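Local coordinates for heat-inducible transcription repressor HrcA (Thermotoga maritima, PDB 1STZ), which probably represses class I heat shock genes, the grpE-dnaK-dnaJ and groELS operons, by binding DNA and so holds back their heat-shock induction, at residues L113-A123 against I324-F332; T142-L152 against L191-G201. One frame throughout, in Å; residues are numbered along the deposited sequence.

Contact 1 of 2, residues L113-A123 against I324-F332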
loop_
_atom_site.group_PDB
_atom_site.type_symbol
_atom_site.label_atom_id
_atom_site.label_comp_id
_atom_site.label_asym_id
_atom_site.label_seq_id
_atom_site.Cartn_x
_atom_site.Cartn_y
_atom_site.Cartn_z
ATOM N N LEU A 113 -1.760 8.632 -12.282
ATOM C CA LEU A 113 -3.146 9.106 -12.407
ATOM C C LEU A 113 -3.215 10.543 -12.930
ATOM O O LEU A 113 -2.402 11.370 -12.563
ATOM C CB LEU A 113 -3.884 9.034 -11.075
ATOM C CG LEU A 113 -3.967 7.662 -10.421
ATOM C CD1 LEU A 113 -4.718 7.812 -9.136
ATOM C CD2 LEU A 113 -4.617 6.650 -11.359
ATOM N N ALA A 114 -4.188 10.816 -13.789
ATOM C CA ALA A 114 -4.367 12.113 -14.423
ATOM C C ALA A 114 -5.727 12.775 -14.103
ATOM O O ALA A 114 -5.998 13.855 -14.575
ATOM C CB ALA A 114 -4.201 11.948 -15.945
ATOM N N ASP A 115 -6.579 12.122 -13.319
ATOM C CA ASP A 115 -7.892 12.649 -12.937
ATOM C C ASP A 115 -7.722 13.285 -11.556
ATOM O O ASP A 115 -7.463 12.591 -10.582
ATOM C CB ASP A 115 -8.935 11.512 -12.890
ATOM C CG ASP A 115 -10.372 11.992 -12.559
ATOM O OD1 ASP A 115 -10.596 13.144 -12.119
ATOM O OD2 ASP A 115 -11.361 11.239 -12.722
ATOM N N PRO A 116 -7.844 14.600 -11.462
ATOM C CA PRO A 116 -7.662 15.258 -10.167
ATOM C C PRO A 116 -8.661 14.765 -9.105
ATOM O O PRO A 116 -8.295 14.737 -7.942
ATOM C CB PRO A 116 -7.841 16.746 -10.492
ATOM C CG PRO A 116 -8.594 16.793 -11.774
ATOM C CD PRO A 116 -8.157 15.563 -12.534
ATOM N N GLU A 117 -9.855 14.343 -9.509
ATOM C CA GLU A 117 -10.871 13.867 -8.579
ATOM C C GLU A 117 -10.420 12.581 -7.885
ATOM O O GLU A 117 -10.572 12.442 -6.668
ATOM C CB GLU A 117 -12.212 13.674 -9.297
ATOM C CG GLU A 117 -13.342 13.088 -8.453
ATOM C CD GLU A 117 -13.741 13.960 -7.261
ATOM O OE1 GLU A 117 -14.276 13.395 -6.285
ATOM O OE2 GLU A 117 -13.514 15.199 -7.292
ATOM N N LYS A 118 -9.851 11.661 -8.656
ATOM C CA LYS A 118 -9.328 10.418 -8.109
ATOM C C LYS A 118 -8.107 10.670 -7.181
ATOM O O LYS A 118 -7.912 9.955 -6.189
ATOM C CB LYS A 118 -8.975 9.457 -9.253
ATOM C CG LYS A 118 -8.405 8.116 -8.816
ATOM C CD LYS A 118 -9.419 7.289 -8.025
ATOM C CE LYS A 118 -8.874 5.887 -7.730
ATOM N NZ LYS A 118 -9.968 4.877 -7.627
ATOM N N VAL A 119 -7.305 11.681 -7.492
ATOM C CA VAL A 119 -6.161 12.007 -6.655
ATOM C C VAL A 119 -6.647 12.549 -5.302
ATOM O O VAL A 119 -6.122 12.161 -4.275
ATOM C CB VAL A 119 -5.192 13.021 -7.303
ATOM C CG1 VAL A 119 -4.138 13.436 -6.303
ATOM C CG2 VAL A 119 -4.520 12.421 -8.524
ATOM N N LEU A 120 -7.653 13.417 -5.313
ATOM C CA LEU A 120 -8.253 13.929 -4.078
ATOM C C LEU A 120 -8.916 12.796 -3.291
ATOM O O LEU A 120 -8.857 12.772 -2.061
ATOM C CB LEU A 120 -9.286 15.021 -4.375
ATOM C CG LEU A 120 -8.776 16.293 -5.057
ATOM C CD1 LEU A 120 -9.925 17.280 -5.298
ATOM C CD2 LEU A 120 -7.633 16.942 -4.282
ATOM N N PHE A 121 -9.547 11.871 -4.000
ATOM C CA PHE A 121 -10.197 10.704 -3.396
ATOM C C PHE A 121 -9.189 9.843 -2.622
ATOM O O PHE A 121 -9.451 9.429 -1.495
ATOM C CB PHE A 121 -10.868 9.827 -4.473
ATOM C CG PHE A 121 -11.593 8.616 -3.900
ATOM C CD1 PHE A 121 -10.971 7.386 -3.817
ATOM C CD2 PHE A 121 -12.887 8.736 -3.397
ATOM C CE1 PHE A 121 -11.632 6.283 -3.269
ATOM C CE2 PHE A 121 -13.556 7.631 -2.856
ATOM C CZ PHE A 121 -12.928 6.415 -2.786
ATOM N N LEU A 122 -8.038 9.569 -3.241
ATOM C CA LEU A 122 -7.014 8.761 -2.613
ATOM C C LEU A 122 -6.406 9.462 -1.410
ATOM O O LEU A 122 -6.190 8.841 -0.387
ATOM C CB LEU A 122 -5.920 8.386 -3.599
ATOM C CG LEU A 122 -6.375 7.422 -4.691
ATOM C CD1 LEU A 122 -5.376 7.409 -5.844
ATOM C CD2 LEU A 122 -6.561 6.017 -4.122
ATOM N N ALA A 123 -6.133 10.750 -1.552
ATOM C CA ALA A 123 -5.564 11.537 -0.468
ATOM C C ALA A 123 -6.488 11.575 0.752
ATOM O O ALA A 123 -6.037 11.330 1.863
ATOM C CB ALA A 123 -5.214 12.968 -0.938
ATOM N N ILE A 324 0.610 14.453 3.123
ATOM C CA ILE A 324 -0.420 14.355 2.086
ATOM C C ILE A 324 -0.670 15.704 1.427
ATOM O O ILE A 324 -0.813 15.776 0.206
ATOM C CB ILE A 324 -1.757 13.762 2.645
ATOM C CG1 ILE A 324 -1.725 12.244 2.625
ATOM C CG2 ILE A 324 -2.947 14.082 1.737
ATOM C CD1 ILE A 324 -1.017 11.668 3.680
ATOM N N LEU A 325 -0.748 16.757 2.234
ATOM C CA LEU A 325 -0.891 18.099 1.703
ATOM C C LEU A 325 0.241 18.425 0.754
ATOM O O LEU A 325 -0.011 18.959 -0.305
ATOM C CB LEU A 325 -0.918 19.161 2.788
ATOM C CG LEU A 325 -2.224 19.865 3.171
ATOM C CD1 LEU A 325 -1.850 21.124 3.870
ATOM C CD2 LEU A 325 -3.117 20.167 2.004
ATOM N N ASN A 326 1.481 18.155 1.152
ATOM C CA ASN A 326 2.630 18.370 0.263
ATOM C C ASN A 326 2.530 17.540 -1.035
ATOM O O ASN A 326 2.963 17.990 -2.083
ATOM C CB ASN A 326 3.947 18.029 0.958
ATOM C CG ASN A 326 4.353 19.056 2.005
ATOM O OD1 ASN A 326 3.809 20.154 2.073
ATOM N ND2 ASN A 326 5.327 18.695 2.825
ATOM N N ARG A 327 1.955 16.343 -0.949
ATOM C CA ARG A 327 1.741 15.498 -2.130
ATOM C C ARG A 327 0.699 16.076 -3.053
ATOM O O ARG A 327 0.818 15.958 -4.251
ATOM C CB ARG A 327 1.254 14.100 -1.741
ATOM C CG ARG A 327 2.326 13.086 -1.551
ATOM C CD ARG A 327 3.544 13.604 -0.936
ATOM N NE ARG A 327 4.709 13.446 -1.779
ATOM C CZ ARG A 327 5.738 14.294 -1.829
ATOM N NH1 ARG A 327 5.754 15.404 -1.094
ATOM N NH2 ARG A 327 6.798 14.014 -2.627
ATOM N N LEU A 328 -0.335 16.679 -2.488
ATOM C CA LEU A 328 -1.399 17.240 -3.289
ATOM C C LEU A 328 -0.868 18.450 -4.011
ATOM O O LEU A 328 -1.129 18.623 -5.191
ATOM C CB LEU A 328 -2.608 17.633 -2.424
ATOM C CG LEU A 328 -3.485 16.474 -1.962
ATOM C CD1 LEU A 328 -4.576 16.993 -1.067
ATOM C CD2 LEU A 328 -4.073 15.741 -3.144
ATOM N N SER A 329 -0.105 19.279 -3.301
ATOM C CA SER A 329 0.541 20.431 -3.925
ATOM C C SER A 329 1.439 19.986 -5.062
ATOM O O SER A 329 1.493 20.633 -6.104
ATOM C CB SER A 329 1.347 21.243 -2.907
ATOM O OG SER A 329 0.454 21.927 -2.056
ATOM N N GLU A 330 2.123 18.865 -4.881
ATOM C CA GLU A 330 3.009 18.346 -5.932
ATOM C C GLU A 330 2.224 17.898 -7.164
ATOM O O GLU A 330 2.616 18.216 -8.299
ATOM C CB GLU A 330 3.794 17.158 -5.441
ATOM C CG GLU A 330 5.276 17.386 -5.344
ATOM C CD GLU A 330 5.924 16.353 -4.436
ATOM O OE1 GLU A 330 6.670 16.767 -3.523
ATOM O OE2 GLU A 330 5.665 15.133 -4.639
ATOM N N TYR A 331 1.150 17.127 -6.941
ATOM C CA TYR A 331 0.293 16.720 -8.032
ATOM C C TYR A 331 -0.258 17.962 -8.780
ATOM O O TYR A 331 -0.135 18.071 -9.989
ATOM C CB TYR A 331 -0.861 15.797 -7.591
ATOM C CG TYR A 331 -1.739 15.487 -8.792
ATOM C CD1 TYR A 331 -1.418 14.455 -9.675
ATOM C CD2 TYR A 331 -2.811 16.297 -9.102
ATOM C CE1 TYR A 331 -2.197 14.216 -10.811
ATOM C CE2 TYR A 331 -3.586 16.080 -10.239
ATOM C CZ TYR A 331 -3.276 15.040 -11.090
ATOM O OH TYR A 331 -4.073 14.848 -12.213
ATOM N N PHE A 332 -0.858 18.897 -8.057
ATOM C CA PHE A 332 -1.541 20.029 -8.703
ATOM C C PHE A 332 -0.564 20.988 -9.396
ATOM O O PHE A 332 -0.861 21.507 -10.488
ATOM C CB PHE A 332 -2.511 20.719 -7.731
ATOM C CG PHE A 332 -3.799 19.982 -7.596
ATOM C CD1 PHE A 332 -3.947 18.955 -6.669
ATOM C CD2 PHE A 332 -4.847 20.249 -8.465
ATOM C CE1 PHE A 332 -5.115 18.241 -6.605
ATOM C CE2 PHE A 332 -6.034 19.547 -8.391
ATOM C CZ PHE A 332 -6.172 18.537 -7.465
#
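V119 lays its CG2 methyl over the ring of Y331, 3.8 Å from the centroid and 12° off the ring normal, which meets the definition of a CH-pi contact. Y331 has CG anti to its backbone N (chi1 177°), and this carries the ring across to V119 and on to the loop before helix 116-131. Aliphatic packing continues along the helix: L328 CD2 sits 3.7 Å from A123 CB and also touches V119 CG1 and L120 CD2, while I324 CG2 meets the same A123 CB, where A123 and I324 face each other. A second aromatic group, F332, meets L120 CD2 at its CE1 (3.7 Å) and P116 CB at its CZ (3.9 Å). The polar element is slight. L113 O lies at the edge of the Y331 ring, 3.3 Å from CE1; the hydroxyl passes A114 O at a poor angle and bonds instead to F168 O. Within its own segment, D115 N-caps helix 116-131, OD1 accepting from E117 N. The two helix segments run antiparallel at 171°, their axes 10.8 Å apart. With no hydrogen bond found between the segments, the contact itself is made mainly of buried apolar and aromatic surface.

Contact 2 of 2, residues T142-L152 against L191-G201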
loop_
_atom_site.group_PDB
_atom_site.type_symbol
_atom_site.label_atom_id
_atom_site.label_comp_id
_atom_site.label_asym_id
_atom_site.label_seq_id
_atom_site.Cartn_x
_atom_site.Cartn_y
_atom_site.Cartn_z
ATOM N N THR A 142 -14.860 25.653 -9.468
ATOM C CA THR A 142 -15.284 25.575 -10.873
ATOM C C THR A 142 -15.388 26.932 -11.548
ATOM O O THR A 142 -15.369 27.025 -12.768
ATOM C CB THR A 142 -16.634 24.853 -11.015
ATOM O OG1 THR A 142 -17.621 25.466 -10.176
ATOM C CG2 THR A 142 -16.534 23.426 -10.533
ATOM N N ARG A 143 -15.523 27.983 -10.749
ATOM C CA ARG A 143 -15.699 29.340 -11.265
ATOM C C ARG A 143 -14.686 29.754 -12.345
ATOM O O ARG A 143 -15.059 30.411 -13.306
ATOM C CB ARG A 143 -15.669 30.336 -10.098
ATOM C CG ARG A 143 -15.581 31.798 -10.495
ATOM C CD ARG A 143 -15.434 32.707 -9.291
ATOM N NE ARG A 143 -14.512 33.813 -9.545
ATOM C CZ ARG A 143 -13.899 34.521 -8.595
ATOM N NH1 ARG A 143 -14.100 34.249 -7.299
ATOM N NH2 ARG A 143 -13.082 35.517 -8.944
ATOM N N ASP A 144 -13.421 29.364 -12.190
ATOM C CA ASP A 144 -12.358 29.734 -13.150
ATOM C C ASP A 144 -11.646 28.494 -13.723
ATOM O O ASP A 144 -10.505 28.584 -14.191
ATOM C CB ASP A 144 -11.344 30.705 -12.510
ATOM C CG ASP A 144 -10.241 29.982 -11.715
ATOM O OD1 ASP A 144 -10.579 29.225 -10.761
ATOM O OD2 ASP A 144 -9.014 30.113 -12.003
ATOM N N LEU A 145 -12.332 27.350 -13.693
ATOM C CA LEU A 145 -11.812 26.107 -14.253
ATOM C C LEU A 145 -12.109 26.122 -15.750
ATOM O O LEU A 145 -13.168 25.660 -16.181
ATOM C CB LEU A 145 -12.505 24.910 -13.594
ATOM C CG LEU A 145 -11.720 23.796 -12.898
ATOM C CD1 LEU A 145 -12.575 22.535 -12.787
ATOM C CD2 LEU A 145 -10.426 23.491 -13.605
ATOM N N LYS A 146 -11.192 26.659 -16.546
ATOM C CA LYS A 146 -11.379 26.682 -17.994
ATOM C C LYS A 146 -11.387 25.262 -18.590
ATOM O O LYS A 146 -10.564 24.430 -18.234
ATOM C CB LYS A 146 -10.281 27.516 -18.656
ATOM C CG LYS A 146 -10.426 29.012 -18.444
ATOM C CD LYS A 146 -9.835 29.781 -19.621
ATOM C CE LYS A 146 -10.284 31.247 -19.657
ATOM N NZ LYS A 146 -9.781 31.898 -20.909
ATOM N N ILE A 147 -12.336 24.996 -19.480
ATOM C CA ILE A 147 -12.326 23.791 -20.295
ATOM C C ILE A 147 -11.351 24.014 -21.465
ATOM O O ILE A 147 -11.602 24.837 -22.346
ATOM C CB ILE A 147 -13.740 23.481 -20.830
ATOM C CG1 ILE A 147 -14.713 23.195 -19.682
ATOM C CG2 ILE A 147 -13.694 22.303 -21.824
ATOM C CD1 ILE A 147 -16.184 23.294 -20.076
ATOM N N LEU A 148 -10.240 23.290 -21.463
ATOM C CA LEU A 148 -9.192 23.447 -22.487
ATOM C C LEU A 148 -9.485 22.632 -23.741
ATOM O O LEU A 148 -8.990 22.949 -24.818
ATOM C CB LEU A 148 -7.831 23.021 -21.925
ATOM C CG LEU A 148 -7.400 23.689 -20.614
ATOM C CD1 LEU A 148 -6.133 23.069 -20.080
ATOM C CD2 LEU A 148 -7.208 25.188 -20.796
ATOM N N ARG A 149 -10.279 21.571 -23.587
ATOM C CA ARG A 149 -10.602 20.660 -24.692
ATOM C C ARG A 149 -11.712 19.677 -24.313
ATOM O O ARG A 149 -11.784 19.232 -23.175
ATOM C CB ARG A 149 -9.354 19.857 -25.061
ATOM C CG ARG A 149 -9.507 18.930 -26.241
ATOM C CD ARG A 149 -8.193 18.325 -26.666
ATOM N NE ARG A 149 -8.376 17.146 -27.505
ATOM C CZ ARG A 149 -7.513 16.141 -27.595
ATOM N NH1 ARG A 149 -6.390 16.164 -26.883
ATOM N NH2 ARG A 149 -7.779 15.104 -28.389
ATOM N N VAL A 150 -12.546 19.313 -25.285
ATOM C CA VAL A 150 -13.601 18.324 -25.088
ATOM C C VAL A 150 -13.332 17.135 -25.995
ATOM O O VAL A 150 -13.230 17.294 -27.202
ATOM C CB VAL A 150 -14.985 18.890 -25.418
ATOM C CG1 VAL A 150 -16.070 17.830 -25.216
ATOM C CG2 VAL A 150 -15.268 20.122 -24.578
ATOM N N MET A 151 -13.232 15.954 -25.410
ATOM C CA MET A 151 -12.960 14.733 -26.157
ATOM C C MET A 151 -14.202 13.846 -26.196
ATOM O O MET A 151 -14.830 13.611 -25.160
ATOM C CB MET A 151 -11.805 13.963 -25.510
ATOM C CG MET A 151 -10.460 14.690 -25.502
ATOM S SD MET A 151 -9.986 15.209 -23.845
ATOM C CE MET A 151 -10.698 16.633 -23.739
ATOM N N LEU A 152 -14.570 13.410 -27.399
ATOM C CA LEU A 152 -15.541 12.339 -27.623
ATOM C C LEU A 152 -14.891 11.206 -28.411
ATOM O O LEU A 152 -14.814 11.286 -29.624
ATOM C CB LEU A 152 -16.713 12.840 -28.450
ATOM C CG LEU A 152 -17.746 13.797 -27.886
ATOM C CD1 LEU A 152 -18.819 13.978 -28.938
ATOM C CD2 LEU A 152 -18.364 13.307 -26.594
ATOM N N LEU A 191 -18.868 20.653 -29.904
ATOM C CA LEU A 191 -18.669 20.770 -28.464
ATOM C C LEU A 191 -17.476 21.679 -28.128
ATOM O O LEU A 191 -17.556 22.502 -27.218
ATOM C CB LEU A 191 -18.469 19.381 -27.827
ATOM C CG LEU A 191 -19.693 18.455 -27.830
ATOM C CD1 LEU A 191 -19.291 17.039 -27.437
ATOM C CD2 LEU A 191 -20.750 18.977 -26.896
ATOM N N ASN A 192 -16.384 21.542 -28.877
ATOM C CA ASN A 192 -15.190 22.362 -28.657
ATOM C C ASN A 192 -15.385 23.853 -28.992
ATOM O O ASN A 192 -14.858 24.718 -28.295
ATOM C CB ASN A 192 -13.984 21.782 -29.406
ATOM C CG ASN A 192 -13.255 20.735 -28.584
ATOM O OD1 ASN A 192 -12.638 21.062 -27.577
ATOM N ND2 ASN A 192 -13.356 19.469 -28.986
ATOM N N PHE A 193 -16.160 24.144 -30.032
ATOM C CA PHE A 193 -16.510 25.523 -30.371
ATOM C C PHE A 193 -17.282 26.177 -29.243
ATOM O O PHE A 193 -17.029 27.326 -28.909
ATOM C CB PHE A 193 -17.379 25.577 -31.630
ATOM C CG PHE A 193 -16.678 25.147 -32.884
ATOM C CD1 PHE A 193 -17.419 24.798 -34.013
ATOM C CD2 PHE A 193 -15.281 25.087 -32.953
ATOM C CE1 PHE A 193 -16.788 24.401 -35.173
ATOM C CE2 PHE A 193 -14.649 24.697 -34.125
ATOM C CZ PHE A 193 -15.400 24.358 -35.231
ATOM N N LEU A 194 -18.213 25.425 -28.660
ATOM C CA LEU A 194 -19.120 25.926 -27.624
ATOM C C LEU A 194 -18.498 26.034 -26.247
ATOM O O LEU A 194 -18.868 26.910 -25.464
ATOM C CB LEU A 194 -20.330 25.000 -27.512
ATOM C CG LEU A 194 -21.256 24.963 -28.724
ATOM C CD1 LEU A 194 -22.267 23.837 -28.585
ATOM C CD2 LEU A 194 -21.964 26.311 -28.904
ATOM N N LEU A 195 -17.569 25.135 -25.938
ATOM C CA LEU A 195 -17.127 24.932 -24.567
ATOM C C LEU A 195 -15.694 25.324 -24.272
ATOM O O LEU A 195 -15.366 25.620 -23.130
ATOM C CB LEU A 195 -17.325 23.468 -24.189
ATOM C CG LEU A 195 -18.778 23.025 -24.065
ATOM C CD1 LEU A 195 -18.813 21.565 -23.741
ATOM C CD2 LEU A 195 -19.500 23.824 -22.993
ATOM N N ARG A 196 -14.837 25.279 -25.283
ATOM C CA ARG A 196 -13.419 25.590 -25.136
ATOM C C ARG A 196 -13.221 27.059 -24.790
ATOM O O ARG A 196 -13.727 27.921 -25.485
ATOM C CB ARG A 196 -12.715 25.275 -26.455
ATOM C CG ARG A 196 -11.223 25.392 -26.456
ATOM C CD ARG A 196 -10.619 24.948 -27.784
ATOM N NE ARG A 196 -10.177 23.552 -27.755
ATOM C CZ ARG A 196 -9.702 22.897 -28.811
ATOM N NH1 ARG A 196 -9.613 23.492 -29.999
ATOM N NH2 ARG A 196 -9.305 21.636 -28.677
ATOM N N GLY A 197 -12.489 27.344 -23.720
ATOM C CA GLY A 197 -12.329 28.716 -23.254
ATOM C C GLY A 197 -13.365 29.133 -22.220
ATOM O O GLY A 197 -13.190 30.135 -21.530
ATOM N N ARG A 198 -14.439 28.358 -22.101
ATOM C CA ARG A 198 -15.477 28.603 -21.108
ATOM C C ARG A 198 -15.150 27.800 -19.876
ATOM O O ARG A 198 -14.452 26.799 -19.967
ATOM C CB ARG A 198 -16.828 28.196 -21.670
ATOM C CG ARG A 198 -17.024 28.721 -23.068
ATOM C CD ARG A 198 -18.249 29.532 -23.299
ATOM N NE ARG A 198 -18.530 30.541 -22.281
ATOM C CZ ARG A 198 -19.502 31.432 -22.412
ATOM N NH1 ARG A 198 -20.238 31.446 -23.513
ATOM N NH2 ARG A 198 -19.736 32.321 -21.461
ATOM N N THR A 199 -15.637 28.229 -18.719
ATOM C CA THR A 199 -15.352 27.519 -17.470
ATOM C C THR A 199 -16.453 26.523 -17.105
ATOM O O THR A 199 -17.544 26.595 -17.623
ATOM C CB THR A 199 -15.094 28.498 -16.308
ATOM O OG1 THR A 199 -16.308 29.141 -15.916
ATOM C CG2 THR A 199 -14.184 29.650 -16.745
ATOM N N VAL A 200 -16.132 25.573 -16.234
ATOM C CA VAL A 200 -17.104 24.608 -15.741
ATOM C C VAL A 200 -18.185 25.372 -14.974
ATOM O O VAL A 200 -19.348 25.023 -15.050
ATOM C CB VAL A 200 -16.448 23.546 -14.846
ATOM C CG1 VAL A 200 -17.494 22.618 -14.218
ATOM C CG2 VAL A 200 -15.437 22.719 -15.652
ATOM N N GLY A 201 -17.792 26.426 -14.267
ATOM C CA GLY A 201 -18.729 27.296 -13.550
ATOM C C GLY A 201 -19.754 27.947 -14.462
ATOM O O GLY A 201 -20.916 28.083 -14.112
#
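I147, the residue most buried by this contact, sets its side chain over the turn after helix 184-195: CB lies 3.5 Å from L195 O, and CG1, anti to the carbonyl carbon (chi1 -63°), touches V200 CG2. Both its backbone N and its O are bonded to that turn. I147 N donates to R198 O at 2.8 Å, nearly straight at 175°, and I147 O accepts from G197 N, within the type II turn L195-R198. Next to this pair, K146 and T199 form a single beta bridge, and V200 N bonds to L145 O. Hence the approach to strand 149-154, outermost in this chain's three-stranded antiparallel sheet, is tied to the connection between helices 184-195 and 200-205. V150 spreads its two methyls over the last turns of helix 184-195, CG1 on L191 CB and CG2 on L195 CD1, both at 3.9 Å. The N192 amide grips the V150 backbone twice: OD1 accepts from V150 N at 2.9 Å, while ND2 reaches a lone pair of V150 O at 2.8 Å. A leucine at N192 would probably leave both V150 backbone groups without these partners. V200, on the first turn of helix 200-205, meets T142 CG2 through CG1, at 3.9 Å, and L145 CD1 through CG2.

Contact 2 is nested within the chain loop closed by contact 1, yet the two remain separate: their centres are about 21 Å apart and their nearest atoms about 7 Å apart, without touching. F168 provides an indirect connection, since its backbone O accepts from Y331 and its ring meets F332 in contact 1, while L145 of contact 2 packs on the same residue. The centre of contact 1 is about 12 Å from the centre of the chain, that of contact 2 about 28 Å, and contact 1 is more thoroughly buried. Both also reach the second subunit: A114 makes backbone hydrogen bonds to it, and R149 NH1 bonds to V155 O of that subunit. The two contacts therefore border the subunit interface at separate places.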